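Local coordinates for nitrogen regulatory protein P-II (Thiomonas intermedia, PDB 5D4O) that binds adenine nucleotides, ADP and AMP, at the clefts between its three subunits and probably acts, like other P-II relatives, as a regulator of partner proteins, at residues 4-9 / 97-102; 10-15 / 91-96. All coordinates share one frame; numbering follows the deposited sequence.

Contact 1: residues 4-9 / 97-102. With BCT (bicarbonate ion), chain E.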
loop_
_atom_site.group_PDB
_atom_site.type_symbol
_atom_site.label_atom_id
_atom_site.label_comp_id
_atom_site.label_asym_id
_atom_site.label_seq_id
_atom_site.Cartn_x
_atom_site.Cartn_y
_atom_site.Cartn_z
ATOM N N ILE A 4 0.921 -11.602 -21.214
ATOM C CA ILE A 4 0.748 -12.005 -19.819
ATOM C C ILE A 4 -0.682 -11.732 -19.375
ATOM O O ILE A 4 -1.084 -10.569 -19.221
ATOM C CB ILE A 4 1.852 -11.469 -18.859
ATOM C CG1 ILE A 4 3.220 -12.101 -19.256
ATOM C CG2 ILE A 4 1.493 -11.765 -17.365
ATOM C CD1 ILE A 4 4.329 -11.873 -18.393
ATOM N N LYS A 5 -1.456 -12.818 -19.191
ATOM C CA LYS A 5 -2.852 -12.727 -18.764
ATOM C C LYS A 5 -2.945 -12.258 -17.321
ATOM O O LYS A 5 -2.123 -12.644 -16.483
ATOM C CB LYS A 5 -3.587 -14.076 -18.921
ATOM C CG LYS A 5 -3.587 -14.635 -20.359
ATOM C CD LYS A 5 -4.244 -13.702 -21.375
ATOM C CE LYS A 5 -4.002 -14.147 -22.800
ATOM N NZ LYS A 5 -4.518 -13.152 -23.778
ATOM N N LEU A 6 -3.939 -11.423 -17.040
ATOM C CA LEU A 6 -4.176 -10.925 -15.687
ATOM C C LEU A 6 -5.514 -11.422 -15.199
ATOM O O LEU A 6 -6.449 -11.578 -15.996
ATOM C CB LEU A 6 -4.086 -9.397 -15.626
ATOM C CG LEU A 6 -2.668 -8.815 -15.701
ATOM C CD1 LEU A 6 -2.715 -7.296 -15.748
ATOM C CD2 LEU A 6 -1.825 -9.258 -14.514
ATOM N N TYR A 7 -5.597 -11.719 -13.899
ATOM C CA TYR A 7 -6.781 -12.300 -13.282
ATOM C C TYR A 7 -7.169 -11.502 -12.033
ATOM O O TYR A 7 -6.265 -11.044 -11.320
ATOM C CB TYR A 7 -6.487 -13.759 -12.881
ATOM C CG TYR A 7 -6.028 -14.646 -14.024
ATOM C CD1 TYR A 7 -4.687 -14.700 -14.396
ATOM C CD2 TYR A 7 -6.919 -15.496 -14.671
ATOM C CE1 TYR A 7 -4.250 -15.541 -15.425
ATOM C CE2 TYR A 7 -6.495 -16.347 -15.699
ATOM C CZ TYR A 7 -5.159 -16.360 -16.075
ATOM O OH TYR A 7 -4.730 -17.182 -17.087
ATOM N N PRO A 8 -8.482 -11.403 -11.708
ATOM C CA PRO A 8 -8.889 -10.657 -10.502
ATOM C C PRO A 8 -8.599 -11.377 -9.194
ATOM O O PRO A 8 -8.744 -12.591 -9.091
ATOM C CB PRO A 8 -10.403 -10.488 -10.682
ATOM C CG PRO A 8 -10.811 -11.670 -11.520
ATOM C CD PRO A 8 -9.664 -11.896 -12.464
ATOM N N LEU A 9 -8.216 -10.614 -8.189
ATOM C CA LEU A 9 -7.971 -11.129 -6.846
ATOM C C LEU A 9 -8.366 -10.005 -5.886
ATOM O O LEU A 9 -8.675 -8.886 -6.320
ATOM C CB LEU A 9 -6.464 -11.431 -6.673
ATOM C CG LEU A 9 -5.917 -12.862 -6.422
ATOM C CD1 LEU A 9 -4.886 -12.881 -5.340
ATOM C CD2 LEU A 9 -6.970 -13.955 -6.315
ATOM N N ASP A 97 -9.424 -4.396 -4.737
ATOM C CA ASP A 97 -9.448 -5.202 -5.955
ATOM C C ASP A 97 -8.072 -5.074 -6.538
ATOM O O ASP A 97 -7.526 -3.948 -6.618
ATOM C CB ASP A 97 -10.435 -4.619 -6.977
ATOM C CG ASP A 97 -11.866 -4.984 -6.678
ATOM O OD1 ASP A 97 -12.087 -6.032 -6.057
ATOM O OD2 ASP A 97 -12.757 -4.224 -7.063
ATOM N N ILE A 98 -7.480 -6.214 -6.927
ATOM C CA ILE A 98 -6.184 -6.188 -7.624
ATOM C C ILE A 98 -6.241 -7.195 -8.782
ATOM O O ILE A 98 -7.202 -7.971 -8.884
ATOM C CB ILE A 98 -4.987 -6.527 -6.689
ATOM C CG1 ILE A 98 -5.147 -7.927 -6.030
ATOM C CG2 ILE A 98 -4.781 -5.429 -5.623
ATOM C CD1 ILE A 98 -3.742 -8.609 -5.524
ATOM N N GLN A 99 -5.204 -7.179 -9.640
ATOM C CA GLN A 99 -5.013 -8.133 -10.749
ATOM C C GLN A 99 -3.665 -8.810 -10.513
ATOM O O GLN A 99 -2.713 -8.143 -10.068
ATOM C CB GLN A 99 -4.967 -7.441 -12.129
ATOM C CG GLN A 99 -6.326 -7.097 -12.744
ATOM C CD GLN A 99 -6.178 -6.414 -14.090
ATOM O OE1 GLN A 99 -6.498 -6.972 -15.154
ATOM N NE2 GLN A 99 -5.683 -5.181 -14.083
ATOM N N VAL A 100 -3.575 -10.112 -10.761
ATOM C CA VAL A 100 -2.335 -10.879 -10.613
ATOM C C VAL A 100 -2.147 -11.718 -11.855
ATOM O O VAL A 100 -3.121 -11.990 -12.582
ATOM C CB VAL A 100 -2.289 -11.780 -9.325
ATOM C CG1 VAL A 100 -2.437 -10.940 -8.044
ATOM C CG2 VAL A 100 -3.342 -12.904 -9.383
ATOM N N GLY A 101 -0.912 -12.162 -12.081
ATOM C CA GLY A 101 -0.612 -13.007 -13.228
ATOM C C GLY A 101 -0.758 -14.491 -12.979
ATOM O O GLY A 101 -0.955 -15.243 -13.931
ATOM N N ARG A 102 -0.663 -14.930 -11.695
ATOM C CA ARG A 102 -0.626 -16.354 -11.351
ATOM C C ARG A 102 -1.611 -16.751 -10.244
ATOM O O ARG A 102 -1.215 -16.874 -9.078
ATOM C CB ARG A 102 0.822 -16.757 -10.984
ATOM C CG ARG A 102 1.826 -16.517 -12.121
ATOM C CD ARG A 102 3.259 -16.572 -11.624
ATOM N NE ARG A 102 3.564 -15.474 -10.700
ATOM C CZ ARG A 102 4.727 -15.336 -10.078
ATOM N NH1 ARG A 102 5.715 -16.205 -10.296
ATOM N NH2 ARG A 102 4.914 -14.334 -9.232
HETATM C C BCT E . 1.620 -12.557 -9.786
HETATM O O1 BCT E . 1.507 -13.579 -10.430
HETATM O O2 BCT E . 0.941 -11.527 -9.959
HETATM O O3 BCT E . 2.608 -12.575 -8.853
HETATM O O HOH W 1 -0.205 -14.574 -16.475
HETATM O O HOH W 2 -10.665 -8.134 -8.076
#
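K5 and G101 meet through a shared water: it donates to K5 O and to G101 O, joining the two segments where regular pairing has stopped. L6 follows, its side chain crossing that of Q99 at about a right angle. Its CB lies 3.5 Å from Q99 OE1, while the CD2 branch rests against the V100 carbonyl. Y7 is a hydrogen-bonded antiparallel partner of V100, with Y7 N to V100 O at 2.8 Å and V100 N to Y7 O at 2.9 Å. With CG anti to its own carbonyl carbon (chi1 -57°), the Y7 ring turns its edge to the backbone, CE1 standing 3.6 Å from G101 O. P8 faces Q99 in a non-hydrogen-bonded pair, and P8 CA lies 3.6 Å from I98 O in a CA-H...O contact. L9 pairs with I98 through two more bonds, of which I98 N to L9 O is nearly straight (176° at the hydrogen). On the same face as Y7, L9 sets CB 3.8 Å from I98 CG1 and CG 3.9 Å from V100 CG2. Beyond the pairing, a bicarbonate takes the G101 N-H at O2, and R102 grips it from the guanidinium edge, NE to O1 at 2.8 Å and NH2 to O3; V93 N of the second subunit also binds this ion. Strand 7-17 lies between 63-70 and 92-100, the last an outermost strand within the chain; A69 of 63-70 touches L9 and I98, F106 packs on L9 and V100, and L79 of the second subunit on L6.

Contact 2: residues 10-15 / 91-96. With ADP (adenosine-5'-diphosphate), chain D; BCT (bicarbonate ion), chain G.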
loop_
_atom_site.group_PDB
_atom_site.type_symbol
_atom_site.label_atom_id
_atom_site.label_comp_id
_atom_site.label_asym_id
_atom_site.label_seq_id
_atom_site.Cartn_x
_atom_site.Cartn_y
_atom_site.Cartn_z
ATOM N N LYS A 10 -8.336 -10.301 -4.591
ATOM C CA LYS A 10 -8.594 -9.274 -3.584
ATOM C C LYS A 10 -7.309 -9.088 -2.791
ATOM O O LYS A 10 -6.451 -9.979 -2.775
ATOM C CB LYS A 10 -9.782 -9.656 -2.687
ATOM C CG LYS A 10 -11.103 -9.845 -3.445
ATOM C CD LYS A 10 -11.820 -8.513 -3.755
ATOM C CE LYS A 10 -13.126 -8.745 -4.494
ATOM N NZ LYS A 10 -13.844 -7.477 -4.752
ATOM N N LYS A 11 -7.130 -7.906 -2.187
ATOM C CA LYS A 11 -5.943 -7.671 -1.378
ATOM C C LYS A 11 -6.383 -6.944 -0.105
ATOM O O LYS A 11 -6.948 -5.840 -0.165
ATOM C CB LYS A 11 -4.870 -6.877 -2.131
ATOM C CG LYS A 11 -3.507 -6.836 -1.390
ATOM C CD LYS A 11 -2.600 -5.679 -1.839
ATOM C CE LYS A 11 -2.959 -4.385 -1.134
ATOM N NZ LYS A 11 -2.018 -3.284 -1.488
ATOM N N LEU A 12 -6.154 -7.593 1.031
ATOM C CA LEU A 12 -6.461 -6.993 2.331
ATOM C C LEU A 12 -5.253 -6.243 2.847
ATOM O O LEU A 12 -4.118 -6.729 2.736
ATOM C CB LEU A 12 -6.791 -8.097 3.376
ATOM C CG LEU A 12 -8.242 -8.559 3.559
ATOM C CD1 LEU A 12 -9.072 -8.459 2.295
ATOM C CD2 LEU A 12 -8.291 -9.957 4.224
ATOM N N GLU A 13 -5.503 -5.103 3.504
ATOM C CA GLU A 13 -4.504 -4.372 4.286
ATOM C C GLU A 13 -5.107 -4.395 5.700
ATOM O O GLU A 13 -6.193 -3.853 5.913
ATOM C CB GLU A 13 -4.317 -2.950 3.790
ATOM C CG GLU A 13 -3.425 -2.933 2.570
ATOM C CD GLU A 13 -3.264 -1.541 1.993
ATOM O OE1 GLU A 13 -2.518 -1.423 0.998
ATOM O OE2 GLU A 13 -3.945 -0.598 2.464
ATOM N N ILE A 14 -4.476 -5.124 6.604
ATOM C CA ILE A 14 -4.975 -5.305 7.979
ATOM C C ILE A 14 -4.023 -4.556 8.911
ATOM O O ILE A 14 -2.869 -4.962 9.038
ATOM C CB ILE A 14 -4.986 -6.805 8.341
ATOM C CG1 ILE A 14 -5.791 -7.621 7.297
ATOM C CG2 ILE A 14 -5.535 -6.978 9.802
ATOM C CD1 ILE A 14 -5.463 -9.123 7.278
ATOM N N ILE A 15 -4.509 -3.499 9.565
ATOM C CA ILE A 15 -3.663 -2.673 10.427
ATOM C C ILE A 15 -4.102 -2.915 11.851
ATOM O O ILE A 15 -5.286 -2.772 12.164
ATOM C CB ILE A 15 -3.741 -1.179 10.023
ATOM C CG1 ILE A 15 -3.275 -1.007 8.558
ATOM C CG2 ILE A 15 -2.882 -0.301 10.991
ATOM C CD1 ILE A 15 -3.691 0.332 7.853
ATOM N N GLY A 91 -7.746 -1.042 15.292
ATOM C CA GLY A 91 -7.308 -1.434 13.956
ATOM C C GLY A 91 -8.397 -1.410 12.923
ATOM O O GLY A 91 -9.583 -1.209 13.238
ATOM N N VAL A 92 -7.978 -1.618 11.662
ATOM C CA VAL A 92 -8.872 -1.527 10.503
ATOM C C VAL A 92 -8.472 -2.551 9.423
ATOM O O VAL A 92 -7.338 -3.046 9.429
ATOM C CB VAL A 92 -8.851 -0.067 9.913
ATOM C CG1 VAL A 92 -9.487 0.948 10.884
ATOM C CG2 VAL A 92 -7.440 0.379 9.508
ATOM N N VAL A 93 -9.415 -2.904 8.547
ATOM C CA VAL A 93 -9.125 -3.767 7.383
ATOM C C VAL A 93 -9.631 -3.017 6.160
ATOM O O VAL A 93 -10.800 -2.606 6.128
ATOM C CB VAL A 93 -9.733 -5.210 7.431
ATOM C CG1 VAL A 93 -9.373 -6.008 6.169
ATOM C CG2 VAL A 93 -9.283 -5.962 8.661
ATOM N N PHE A 94 -8.786 -2.907 5.123
ATOM C CA PHE A 94 -9.178 -2.303 3.859
ATOM C C PHE A 94 -9.146 -3.392 2.790
ATOM O O PHE A 94 -8.132 -4.074 2.642
ATOM C CB PHE A 94 -8.224 -1.170 3.464
ATOM C CG PHE A 94 -8.024 -0.095 4.500
ATOM C CD1 PHE A 94 -9.094 0.390 5.247
ATOM C CD2 PHE A 94 -6.773 0.481 4.689
ATOM C CE1 PHE A 94 -8.901 1.389 6.217
ATOM C CE2 PHE A 94 -6.586 1.494 5.641
ATOM C CZ PHE A 94 -7.650 1.948 6.386
ATOM N N VAL A 95 -10.240 -3.555 2.073
ATOM C CA VAL A 95 -10.333 -4.561 1.000
ATOM C C VAL A 95 -10.144 -3.864 -0.336
ATOM O O VAL A 95 -10.880 -2.921 -0.656
ATOM C CB VAL A 95 -11.682 -5.344 0.999
ATOM C CG1 VAL A 95 -11.642 -6.487 -0.038
ATOM C CG2 VAL A 95 -12.015 -5.889 2.379
ATOM N N HIS A 96 -9.196 -4.379 -1.139
ATOM C CA HIS A 96 -8.865 -3.843 -2.460
ATOM C C HIS A 96 -9.152 -4.877 -3.538
ATOM O O HIS A 96 -9.067 -6.080 -3.295
ATOM C CB HIS A 96 -7.328 -3.528 -2.548
ATOM C CG HIS A 96 -6.813 -2.497 -1.585
ATOM N ND1 HIS A 96 -6.740 -2.750 -0.222
ATOM C CD2 HIS A 96 -6.287 -1.272 -1.831
ATOM C CE1 HIS A 96 -6.194 -1.674 0.318
ATOM N NE2 HIS A 96 -5.934 -0.744 -0.605
HETATM P PB ADP D . -7.922 3.734 18.792
HETATM O O1B ADP D . -7.782 2.711 19.808
HETATM O O2B ADP D . -6.908 4.853 19.065
HETATM O O3B ADP D . -9.308 4.306 18.799
HETATM P PA ADP D . -8.378 2.889 15.932
HETATM O O1A ADP D . -9.388 3.928 15.623
HETATM O O2A ADP D . -8.986 1.503 15.871
HETATM O O3A ADP D . -7.647 3.092 17.345
HETATM O "O5'" ADP D . -7.203 3.012 14.863
HETATM C "C5'" ADP D . -6.021 2.216 15.027
HETATM C "C4'" ADP D . -5.092 2.448 13.863
HETATM O "O4'" ADP D . -5.757 2.106 12.629
HETATM C "C3'" ADP D . -4.651 3.888 13.653
HETATM O "O3'" ADP D . -3.584 4.264 14.510
HETATM C "C2'" ADP D . -4.224 3.859 12.184
HETATM O "O2'" ADP D . -2.956 3.242 12.062
HETATM C "C1'" ADP D . -5.285 2.945 11.582
HETATM N N9 ADP D . -6.408 3.678 11.008
HETATM C C8 ADP D . -7.581 4.032 11.621
HETATM N N7 ADP D . -8.370 4.770 10.879
HETATM C C5 ADP D . -7.673 4.901 9.688
HETATM C C6 ADP D . -7.978 5.556 8.479
HETATM N N6 ADP D . -9.061 6.323 8.308
HETATM N N1 ADP D . -7.077 5.467 7.470
HETATM C C2 ADP D . -5.927 4.816 7.691
HETATM N N3 ADP D . -5.518 4.187 8.798
HETATM C C4 ADP D . -6.458 4.243 9.756
HETATM C C BCT G . -13.304 -1.873 8.492
HETATM O O1 BCT G . -14.396 -1.616 9.006
HETATM O O2 BCT G . -13.191 -2.322 7.357
HETATM O O3 BCT G . -12.146 -1.671 9.247
#
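K11 O accepts two bonds from H96, N at 2.9 Å and ND1 at 3.1 Å, which arrive from opposite faces of the carbonyl plane; the second, bent to 135°, and the NE2 bond to K11 of the third subunit together restrain the imidazole. K11 N returns a bond to H96 O, and the E13-F94 and I15-V92 pairs add two bonds each. Within the strand K11 NZ bridges E13 OE1 at 3.1 Å, on the anti side and out of the carboxylate plane, and it also pairs with E13 OE2 of the second subunit. E13 OE2 lies 3.3 Å from H96 CE1 and bridges K11 NZ of the third subunit. With an alanine here, K11 and K11 of the third subunit would each be likely to lose a carboxylate partner, leaving buried positive charge less well balanced. Extended beyond CG (chi2 177°), E13 also brings OE2 to the F94 ring edge. I15 CD1 packs 3.8 Å from F94 CE2. On the reverse face, L12 CG meets V93 CG1 at 3.8 Å, and L78 and F82 of helix 72-88 cover L12 and I14. G91 N donates to ADP O2A (2.9 Å, 170°). Strand 7-17 paired with C-terminal 92-100 over helix 72-88, nucleotide at the subunit boundary, marks the ferredoxin-like fold of P-II trimers.

Contacts 1 and 2 are successive lengths of one strand pair, 7-17 with 92-100, and their centres lie 18 Å apart; contact 2 is nested inside the loop that contact 1 closes. They join through a salt bridge, D97 OD1 to K10 NZ at 2.6 Å, and through I98 CG2 packed 3.8 Å from K11 CB. Contact 2 touches ADP, and both contacts come within about 6 Å of a bound AMP, through the side chains of L9 and K11. The trimer relates them again: bicarbonate bound by V93 N in contact 2 is also held by G101 and R102 of the third subunit, the same residues that hold bicarbonate in contact 1.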